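Local coordinates for Ton_1535 (Thermococcus onnurineus, PDB 3ZPJ), which is of unknown function but folds as an all-helical alpha-solenoid interrupted by an unusual left-handed helical turn, at residues V33-T37 against I79-T83; L36-V40 against I56-A60; P70-A74 against E103-I107; S82-I86 against H123-Y129. All blocks are in the same frame, centred on the assembly; numbering follows the deposited sequence.

All four contacts lie in the N-terminal part of the solenoid. Helix 70-86 enters three of them: contact 1 against helix 29-45, contact 3 against the end of helix 90-104, contact 4 against helix 110-126. Contact 2 joins helix 29-45 to helix 53-66. Contacts 1 and 2 share Leu36 and Thr37, and their centres are about 6 Å apart. Contact 4, centred about 10 Å from contact 1, shares Ser82 and Thr83 with it, and Ile79 CG1 lies 3.9 Å from His123 CE1. Contact 3 stands apart at the other end of helix 70-86, its centre about 16 Å from that of contact 1 and 19 Å from that of contact 4.

Contact 1. Residues V33-T37 against I79-T83; sequences VQVLT and IIAST
Ile79 of helix 70-86 reaches into the side of helix 29-45, touching Val33, Gln34 and Thr37. The two helices are next-but-one in the chain and run almost parallel, 14° between the short axes, as layered helices do in an alpha-solenoid; helix 53-66 lies between them in sequence and packs on both through Ile63, Ala64 and Met57. Take Ile79 from CB outward. There the chain forks. The CG2 branch, lying opposite the backbone N, heads for helix 29-45 and comes 3.3 Å from Thr37 OG1, and also touches Val33 CG1, 4.0 Å from CG2. The CG1 branch passes the imidazole of His123 and carries CD1 over the flat of the Gln34 amide, 3.6 Å from Gln34 CD. Gln34 starts out facing the other way; the bend at its second torsion (chi2 -80°) folds the amide back over this methyl.

One turn on, Thr37 and Thr83 meet through carbon: Thr83 CG2 sits 3.5 Å from Thr37 CB, the two side chains set crosswise. Both hydroxyls are spent on their own helices, so the buried interface needs no polar bond across it. Thr83 OG1 turns back to Ile80 O. With chi1 at 52°, Thr37 OG1 is wedged between its own N and carbonyl carbon and donates to Val33 O over 2.7 Å, while Thr37 N reaches the same oxygen from the opposite face of the carbonyl plane.

Contact 2. Residues L36-V40 against I56-A60; sequences LTKIV and IMEDA
Leu36-Val40 and Ile56-Ala60 are helical segments running antiparallel, their axes 9.4 Å apart at closest and crossing at -160°. The backbones come nearest where Leu36 CA faces Ala60 CA at 6.3 Å; the small Ala60 permits this, and Leu36 CD1 lies alongside its backbone, 3.8 Å from Ala60 CA.

Ile56 does most of the work from the other side. Its CG2 drops between Leu36 and Val40, one turn apart on helix 29-45, and touches Val40 CG2 at 3.6 Å as well as the carbonyl oxygen of Leu36. Val40 and Ile56 run past one another, pointing opposite ways, whereas Ile39 comes across Ile56 nearly square-on, Ile39 CG2 meeting the tip CD1 at 3.8 Å. This is the antiparallel pairing of successive helices from which an alpha-solenoid is built, and the preceding helix 16-22 covers one flank by resting Leu20 on Leu36, Ile39 and Ile56. Cutting Ile56 back to an alanine is likely to open a gap between Leu36 and Val40 and take away the CD1 that Ile39 CG2 meets across the pair.

Met57 takes the other flank. Its CB does not aim at helix 29-45, but the chain bends at chi2 (-55°) and swings the thioether round, bringing CE to within 3.5 Å of Val40 CG1. Beside it Thr37 offers only the methyl CG2, 4.3 Å from Met57 SD, since Thr37 OG1 is bonded to Val33 O. Thr83 of helix 70-86, and Met87 just beyond its end, also touch Met57.

Contact 3. Residues P70-A74 against E103-I107; sequences PANKA and EANEI
This is a partly buried, largely apolar contact at one edge of the helical stack, where Pro70 and the rest of the first turn of helix 70-86 meet Glu103 and the turn that ends helix 90-104. No hydrogen bond spans it. Pro70 lies against the departing backbone, its CB 3.6 Å from Glu103 O and 4.1 Å from Ile107 CG1. Ile107 then reaches on past the proline, laying CD1 4.0 Å from Ala71 CA. On the inner side Ala74 CB meets Glu103 CB at 4.0 Å, and Val116 of helix 110-126 covers Ala71 and Ala74.

The Glu103 chain bends at chi2 (-65°), which sets its carboxylate beside the aliphatic part of Lys73: OE1 is 3.6 Å from Lys73 CD. The two side chains cross without forming a salt bridge. Lys73 NZ is 5.7 Å from Glu103 OE2 and is hydrogen-bonded instead to the carbonyls of Ala64 and Lys65, at the end of helix 53-66. That ammonium group and the start of helix 70-86 nearby would probably still be favourable surroundings for the glutamate's charge.

Beyond Glu103 a type I beta turn from Ala104 to Ile107, closed by Ile107 N to Ala104 O, leads the chain toward helix 110-126. A helix start set beside the end of its antiparallel neighbour, with a tight turn into the next helix, belongs to the helical-hairpin architecture of alpha-solenoids.

Contact 4. Residues S82-I86 against H123-Y129; sequences STLAI and HLAIAGY
Ser82 and His123 make the polar link here: Ser82 OG and His123 ND1 are hydrogen-bonded at 3.2 Å, and either may be the donor. They join helices 70-86 and 110-126, side by side in the alpha-solenoid, just where the second ends in a Schellman motif. The hydroxyl comes in at the edge of the imidazole, near its plane. Ser82 CB meanwhile rests on the backbone of the facing helix, 3.4 Å from His123 O.

Next to this bond, small residues let the chains close in. Ser82 CA is 4.6 Å from Ala127 CA, and one turn further Ala85 CB meets Ala127 CB at 3.5 Å. Ile86 borders the contact, CD1 lying against Ile126 O.

Outside these, the imidazole is placed by its first torsion (chi1 -71°), CG lying opposite the carbonyl carbon, and Ile79 packs on CE1. A leucine in place of His123 would probably leave Ser82 OG without this partner and the two helices joined here by apolar contacts alone.

At the other end Gly128 breaks the helix with a positive phi of 86°, its N bonded to Ala125 O and Tyr129 N to Leu124 O. Tyr129 then stands at the N-cap of helix 130-146, and the turn sends its side chain back toward Ala85, whose CB lies 3.4 Å from Tyr129 OH, while Ala127 O lies over the ring's margin, 3.8 Å from its plane.

Contact 1. Residues V33-T37 against I79-T83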
# COMPACT_ATOMS: atom_id res chain seq x y z
N VAL A 33 22.23 15.30 -0.18
CA VAL A 33 22.17 13.91 -0.59
C VAL A 33 20.81 13.58 -1.18
O VAL A 33 20.72 12.88 -2.19
CB VAL A 33 22.51 12.97 0.59
CG1 VAL A 33 22.34 11.52 0.20
CG2 VAL A 33 23.91 13.21 1.05
N GLN A 34 19.76 14.08 -0.52
CA GLN A 34 18.40 14.11 -1.05
C GLN A 34 18.37 14.66 -2.47
O GLN A 34 17.77 14.07 -3.37
CB GLN A 34 17.51 15.01 -0.19
CG GLN A 34 17.21 14.50 1.19
CD GLN A 34 16.12 13.46 1.19
OE1 GLN A 34 15.81 12.86 0.15
NE2 GLN A 34 15.51 13.24 2.36
N VAL A 35 18.98 15.82 -2.67
CA VAL A 35 18.92 16.45 -3.96
C VAL A 35 19.67 15.59 -4.97
O VAL A 35 19.13 15.25 -6.03
CB VAL A 35 19.49 17.87 -3.92
CG1 VAL A 35 19.63 18.44 -5.32
CG2 VAL A 35 18.60 18.74 -3.07
N LEU A 36 20.90 15.22 -4.62
CA LEU A 36 21.74 14.46 -5.54
C LEU A 36 21.01 13.20 -6.00
O LEU A 36 20.91 12.93 -7.20
CB LEU A 36 23.08 14.12 -4.91
CG LEU A 36 24.03 15.31 -4.69
CD1 LEU A 36 25.15 14.95 -3.73
CD2 LEU A 36 24.60 15.79 -6.01
N THR A 37 20.44 12.47 -5.04
CA THR A 37 19.81 11.20 -5.37
C THR A 37 18.51 11.35 -6.17
O THR A 37 18.17 10.47 -6.96
CB THR A 37 19.60 10.31 -4.12
OG1 THR A 37 18.93 11.04 -3.10
CG2 THR A 37 20.93 9.83 -3.58
N ILE A 79 19.20 6.89 2.34
CA ILE A 79 18.83 7.59 1.11
C ILE A 79 19.57 7.01 -0.10
O ILE A 79 18.96 6.67 -1.12
CB ILE A 79 19.07 9.08 1.25
CG1 ILE A 79 18.26 9.60 2.45
CG2 ILE A 79 18.71 9.84 -0.04
CD1 ILE A 79 18.33 11.10 2.66
N ILE A 80 20.87 6.84 0.04
CA ILE A 80 21.68 6.24 -1.01
C ILE A 80 21.22 4.81 -1.28
O ILE A 80 21.14 4.38 -2.44
CB ILE A 80 23.16 6.27 -0.59
CG1 ILE A 80 23.66 7.72 -0.60
CG2 ILE A 80 23.99 5.36 -1.49
CD1 ILE A 80 25.00 7.93 0.07
N ALA A 81 20.91 4.09 -0.21
CA ALA A 81 20.53 2.68 -0.30
C ALA A 81 19.25 2.43 -1.09
O ALA A 81 19.20 1.54 -1.91
CB ALA A 81 20.40 2.07 1.09
N SER A 82 18.21 3.22 -0.81
CA SER A 82 16.95 3.02 -1.52
C SER A 82 17.03 3.44 -2.98
O SER A 82 16.41 2.80 -3.83
CB SER A 82 15.75 3.67 -0.79
OG SER A 82 15.86 5.07 -0.70
N THR A 83 17.83 4.46 -3.30
CA THR A 83 17.96 4.86 -4.70
C THR A 83 18.71 3.82 -5.54
O THR A 83 18.38 3.59 -6.72
CB THR A 83 18.55 6.29 -4.88
OG1 THR A 83 19.97 6.25 -4.72
CG2 THR A 83 17.98 7.24 -3.85

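Contact 2. Residues L36-V40 against I56-A60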
# COMPACT_ATOMS: atom_id res chain seq x y z
N LEU A 36 20.90 15.22 -4.62
CA LEU A 36 21.74 14.46 -5.54
C LEU A 36 21.01 13.20 -6.00
O LEU A 36 20.91 12.93 -7.20
CB LEU A 36 23.08 14.12 -4.91
CG LEU A 36 24.03 15.31 -4.69
CD1 LEU A 36 25.15 14.95 -3.73
CD2 LEU A 36 24.60 15.79 -6.01
N THR A 37 20.44 12.47 -5.04
CA THR A 37 19.81 11.20 -5.37
C THR A 37 18.51 11.35 -6.17
O THR A 37 18.17 10.47 -6.96
CB THR A 37 19.60 10.31 -4.12
OG1 THR A 37 18.93 11.04 -3.10
CG2 THR A 37 20.93 9.83 -3.58
N LYS A 38 17.81 12.46 -5.98
CA LYS A 38 16.55 12.74 -6.68
C LYS A 38 16.81 13.10 -8.14
O LYS A 38 15.98 12.86 -9.01
CB LYS A 38 15.83 13.89 -5.99
CG LYS A 38 14.33 13.99 -6.27
CD LYS A 38 13.68 14.99 -5.31
CE LYS A 38 14.00 14.64 -3.86
NZ LYS A 38 13.56 15.68 -2.89
N ILE A 39 17.97 13.69 -8.39
CA ILE A 39 18.42 13.91 -9.75
C ILE A 39 18.70 12.59 -10.47
O ILE A 39 18.27 12.39 -11.60
CB ILE A 39 19.69 14.75 -9.75
CG1 ILE A 39 19.36 16.16 -9.28
CG2 ILE A 39 20.32 14.74 -11.14
CD1 ILE A 39 20.48 17.14 -9.52
N VAL A 40 19.43 11.70 -9.80
CA VAL A 40 19.73 10.38 -10.34
C VAL A 40 18.46 9.61 -10.65
O VAL A 40 18.32 9.02 -11.72
CB VAL A 40 20.58 9.55 -9.36
CG1 VAL A 40 20.46 8.05 -9.67
CG2 VAL A 40 22.03 10.00 -9.40
N ILE A 56 27.39 11.23 -9.91
CA ILE A 56 26.54 11.82 -8.90
C ILE A 56 26.47 10.95 -7.64
O ILE A 56 26.55 11.47 -6.52
CB ILE A 56 25.11 12.01 -9.42
CG1 ILE A 56 25.10 12.86 -10.69
CG2 ILE A 56 24.25 12.64 -8.35
CD1 ILE A 56 23.71 13.01 -11.29
N MET A 57 26.30 9.65 -7.83
CA MET A 57 26.26 8.72 -6.70
C MET A 57 27.57 8.77 -5.90
O MET A 57 27.56 8.75 -4.67
CB MET A 57 25.96 7.29 -7.17
CG MET A 57 24.52 7.06 -7.59
SD MET A 57 23.27 7.47 -6.37
CE MET A 57 21.97 6.41 -6.93
N GLU A 58 28.70 8.86 -6.61
CA GLU A 58 29.99 9.10 -5.97
C GLU A 58 29.98 10.35 -5.09
O GLU A 58 30.57 10.37 -4.01
CB GLU A 58 31.12 9.22 -7.00
CG GLU A 58 31.59 7.93 -7.63
CD GLU A 58 32.69 8.18 -8.67
OE1 GLU A 58 32.82 9.34 -9.14
OE2 GLU A 58 33.43 7.23 -9.01
N ASP A 59 29.35 11.42 -5.57
CA ASP A 59 29.32 12.67 -4.81
C ASP A 59 28.48 12.53 -3.56
O ASP A 59 28.85 13.00 -2.48
CB ASP A 59 28.78 13.80 -5.67
CG ASP A 59 29.72 14.20 -6.75
OD1 ASP A 59 30.91 13.82 -6.68
OD2 ASP A 59 29.26 14.88 -7.69
N ALA A 60 27.34 11.86 -3.72
CA ALA A 60 26.45 11.57 -2.62
C ALA A 60 27.14 10.65 -1.62
O ALA A 60 27.13 10.92 -0.42
CB ALA A 60 25.14 10.94 -3.14

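Contact 3. Residues P70-A74 against E103-I107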
# COMPACT_ATOMS: atom_id res chain seq x y z
N PRO A 70 26.39 9.91 13.77
CA PRO A 70 25.83 8.59 13.46
C PRO A 70 24.40 8.63 12.90
O PRO A 70 24.10 7.88 11.97
CB PRO A 70 25.86 7.87 14.81
CG PRO A 70 26.92 8.55 15.57
CD PRO A 70 26.85 9.99 15.16
N ALA A 71 23.55 9.50 13.44
CA ALA A 71 22.18 9.60 12.96
C ALA A 71 22.14 10.13 11.54
O ALA A 71 21.41 9.61 10.70
CB ALA A 71 21.33 10.49 13.88
N ASN A 72 22.90 11.19 11.28
CA ASN A 72 22.87 11.80 9.94
C ASN A 72 23.40 10.84 8.89
O ASN A 72 22.85 10.71 7.80
CB ASN A 72 23.66 13.12 9.91
CG ASN A 72 22.96 14.24 10.64
OD1 ASN A 72 21.74 14.25 10.77
ND2 ASN A 72 23.74 15.20 11.16
N LYS A 73 24.48 10.15 9.24
CA LYS A 73 25.14 9.20 8.37
C LYS A 73 24.19 8.08 8.02
O LYS A 73 24.13 7.63 6.88
CB LYS A 73 26.35 8.61 9.09
CG LYS A 73 27.55 8.34 8.20
CD LYS A 73 28.81 8.06 9.05
CE LYS A 73 30.05 7.86 8.19
NZ LYS A 73 30.59 9.19 7.76
N ALA A 74 23.47 7.63 9.04
CA ALA A 74 22.53 6.54 8.91
C ALA A 74 21.45 6.93 7.91
O ALA A 74 21.11 6.13 7.04
CB ALA A 74 21.93 6.18 10.25
N GLU A 103 25.62 2.29 11.78
CA GLU A 103 25.62 3.65 12.30
C GLU A 103 24.51 3.88 13.32
O GLU A 103 24.73 4.50 14.36
CB GLU A 103 25.53 4.66 11.17
CG GLU A 103 26.75 4.62 10.26
CD GLU A 103 28.01 5.06 10.97
OE1 GLU A 103 27.91 5.94 11.85
OE2 GLU A 103 29.10 4.52 10.66
N ALA A 104 23.31 3.38 13.02
CA ALA A 104 22.21 3.41 13.98
C ALA A 104 22.62 2.81 15.34
O ALA A 104 22.35 3.39 16.39
CB ALA A 104 21.02 2.67 13.43
N ASN A 105 23.28 1.66 15.31
CA ASN A 105 23.69 0.98 16.53
C ASN A 105 24.78 1.72 17.29
O ASN A 105 25.27 1.23 18.30
CB ASN A 105 24.14 -0.45 16.25
CG ASN A 105 22.97 -1.40 16.02
OD1 ASN A 105 21.87 -1.18 16.53
ND2 ASN A 105 23.20 -2.47 15.27
N GLU A 106 25.18 2.89 16.80
CA GLU A 106 26.22 3.68 17.46
C GLU A 106 25.57 4.80 18.27
O GLU A 106 26.20 5.42 19.12
CB GLU A 106 27.21 4.23 16.44
CG GLU A 106 28.66 4.06 16.84
CD GLU A 106 29.02 2.63 17.23
OE1 GLU A 106 28.42 1.69 16.66
OE2 GLU A 106 29.90 2.46 18.10
N ILE A 107 24.29 5.04 17.98
CA ILE A 107 23.49 6.04 18.67
C ILE A 107 23.20 5.70 20.12
O ILE A 107 22.85 4.55 20.45
CB ILE A 107 22.16 6.23 17.96
CG1 ILE A 107 22.41 6.52 16.47
CG2 ILE A 107 21.37 7.34 18.61
CD1 ILE A 107 21.11 6.82 15.69

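Contact 4. Residues S82-I86 against H123-Y129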
# COMPACT_ATOMS: atom_id res chain seq x y z
N SER A 82 18.21 3.22 -0.81
CA SER A 82 16.95 3.02 -1.52
C SER A 82 17.03 3.44 -2.98
O SER A 82 16.41 2.80 -3.83
CB SER A 82 15.75 3.67 -0.79
OG SER A 82 15.86 5.07 -0.70
N THR A 83 17.83 4.46 -3.30
CA THR A 83 17.96 4.86 -4.70
C THR A 83 18.71 3.82 -5.54
O THR A 83 18.38 3.59 -6.72
CB THR A 83 18.55 6.29 -4.88
OG1 THR A 83 19.97 6.25 -4.72
CG2 THR A 83 17.98 7.24 -3.85
N LEU A 84 19.71 3.17 -4.94
CA LEU A 84 20.40 2.07 -5.61
C LEU A 84 19.43 0.94 -5.85
O LEU A 84 19.43 0.32 -6.90
CB LEU A 84 21.56 1.54 -4.77
CG LEU A 84 22.75 2.47 -4.57
CD1 LEU A 84 23.73 1.83 -3.60
CD2 LEU A 84 23.42 2.79 -5.91
N ALA A 85 18.60 0.69 -4.85
CA ALA A 85 17.62 -0.39 -4.93
C ALA A 85 16.57 -0.12 -6.00
O ALA A 85 16.18 -1.03 -6.73
CB ALA A 85 16.97 -0.61 -3.58
N ILE A 86 16.10 1.12 -6.08
CA ILE A 86 15.29 1.57 -7.20
C ILE A 86 15.94 1.13 -8.51
O ILE A 86 15.32 0.43 -9.31
CB ILE A 86 15.15 3.12 -7.22
CG1 ILE A 86 14.52 3.66 -5.94
CG2 ILE A 86 14.33 3.58 -8.40
CD1 ILE A 86 13.12 3.23 -5.72
N HIS A 123 12.95 3.66 4.26
CA HIS A 123 13.73 3.54 3.03
C HIS A 123 13.79 2.11 2.49
O HIS A 123 13.71 1.89 1.28
CB HIS A 123 15.11 4.19 3.14
CG HIS A 123 15.03 5.68 3.17
ND1 HIS A 123 14.91 6.43 2.02
CD2 HIS A 123 14.99 6.56 4.19
CE1 HIS A 123 14.81 7.71 2.34
NE2 HIS A 123 14.86 7.82 3.65
N LEU A 124 13.84 1.14 3.40
CA LEU A 124 13.77 -0.25 3.00
C LEU A 124 12.46 -0.54 2.26
O LEU A 124 12.42 -1.32 1.31
CB LEU A 124 13.90 -1.16 4.21
CG LEU A 124 15.33 -1.40 4.70
CD1 LEU A 124 15.27 -2.03 6.09
CD2 LEU A 124 16.09 -2.32 3.72
N ALA A 125 11.38 0.09 2.70
CA ALA A 125 10.08 -0.11 2.05
C ALA A 125 10.03 0.55 0.68
O ALA A 125 9.59 -0.06 -0.28
CB ALA A 125 8.94 0.39 2.91
N ILE A 126 10.49 1.79 0.61
CA ILE A 126 10.64 2.50 -0.67
C ILE A 126 11.47 1.68 -1.65
O ILE A 126 11.20 1.64 -2.84
CB ILE A 126 11.33 3.88 -0.49
CG1 ILE A 126 10.47 4.83 0.33
CG2 ILE A 126 11.64 4.51 -1.81
CD1 ILE A 126 9.01 4.69 0.09
N ALA A 127 12.48 0.99 -1.12
CA ALA A 127 13.40 0.18 -1.92
C ALA A 127 12.75 -1.08 -2.49
O ALA A 127 13.34 -1.77 -3.32
CB ALA A 127 14.58 -0.23 -1.05
N GLY A 128 11.54 -1.38 -2.04
CA GLY A 128 10.89 -2.61 -2.46
C GLY A 128 11.26 -3.82 -1.62
O GLY A 128 11.25 -4.94 -2.11
N TYR A 129 11.59 -3.59 -0.35
CA TYR A 129 11.97 -4.68 0.55
C TYR A 129 11.04 -4.68 1.76
O TYR A 129 11.46 -4.39 2.87
CB TYR A 129 13.41 -4.52 1.03
CG TYR A 129 14.43 -4.36 -0.06
CD1 TYR A 129 14.28 -5.02 -1.27
CD2 TYR A 129 15.56 -3.57 0.12
CE1 TYR A 129 15.22 -4.90 -2.27
CE2 TYR A 129 16.51 -3.45 -0.87
CZ TYR A 129 16.33 -4.11 -2.07
OH TYR A 129 17.27 -4.00 -3.07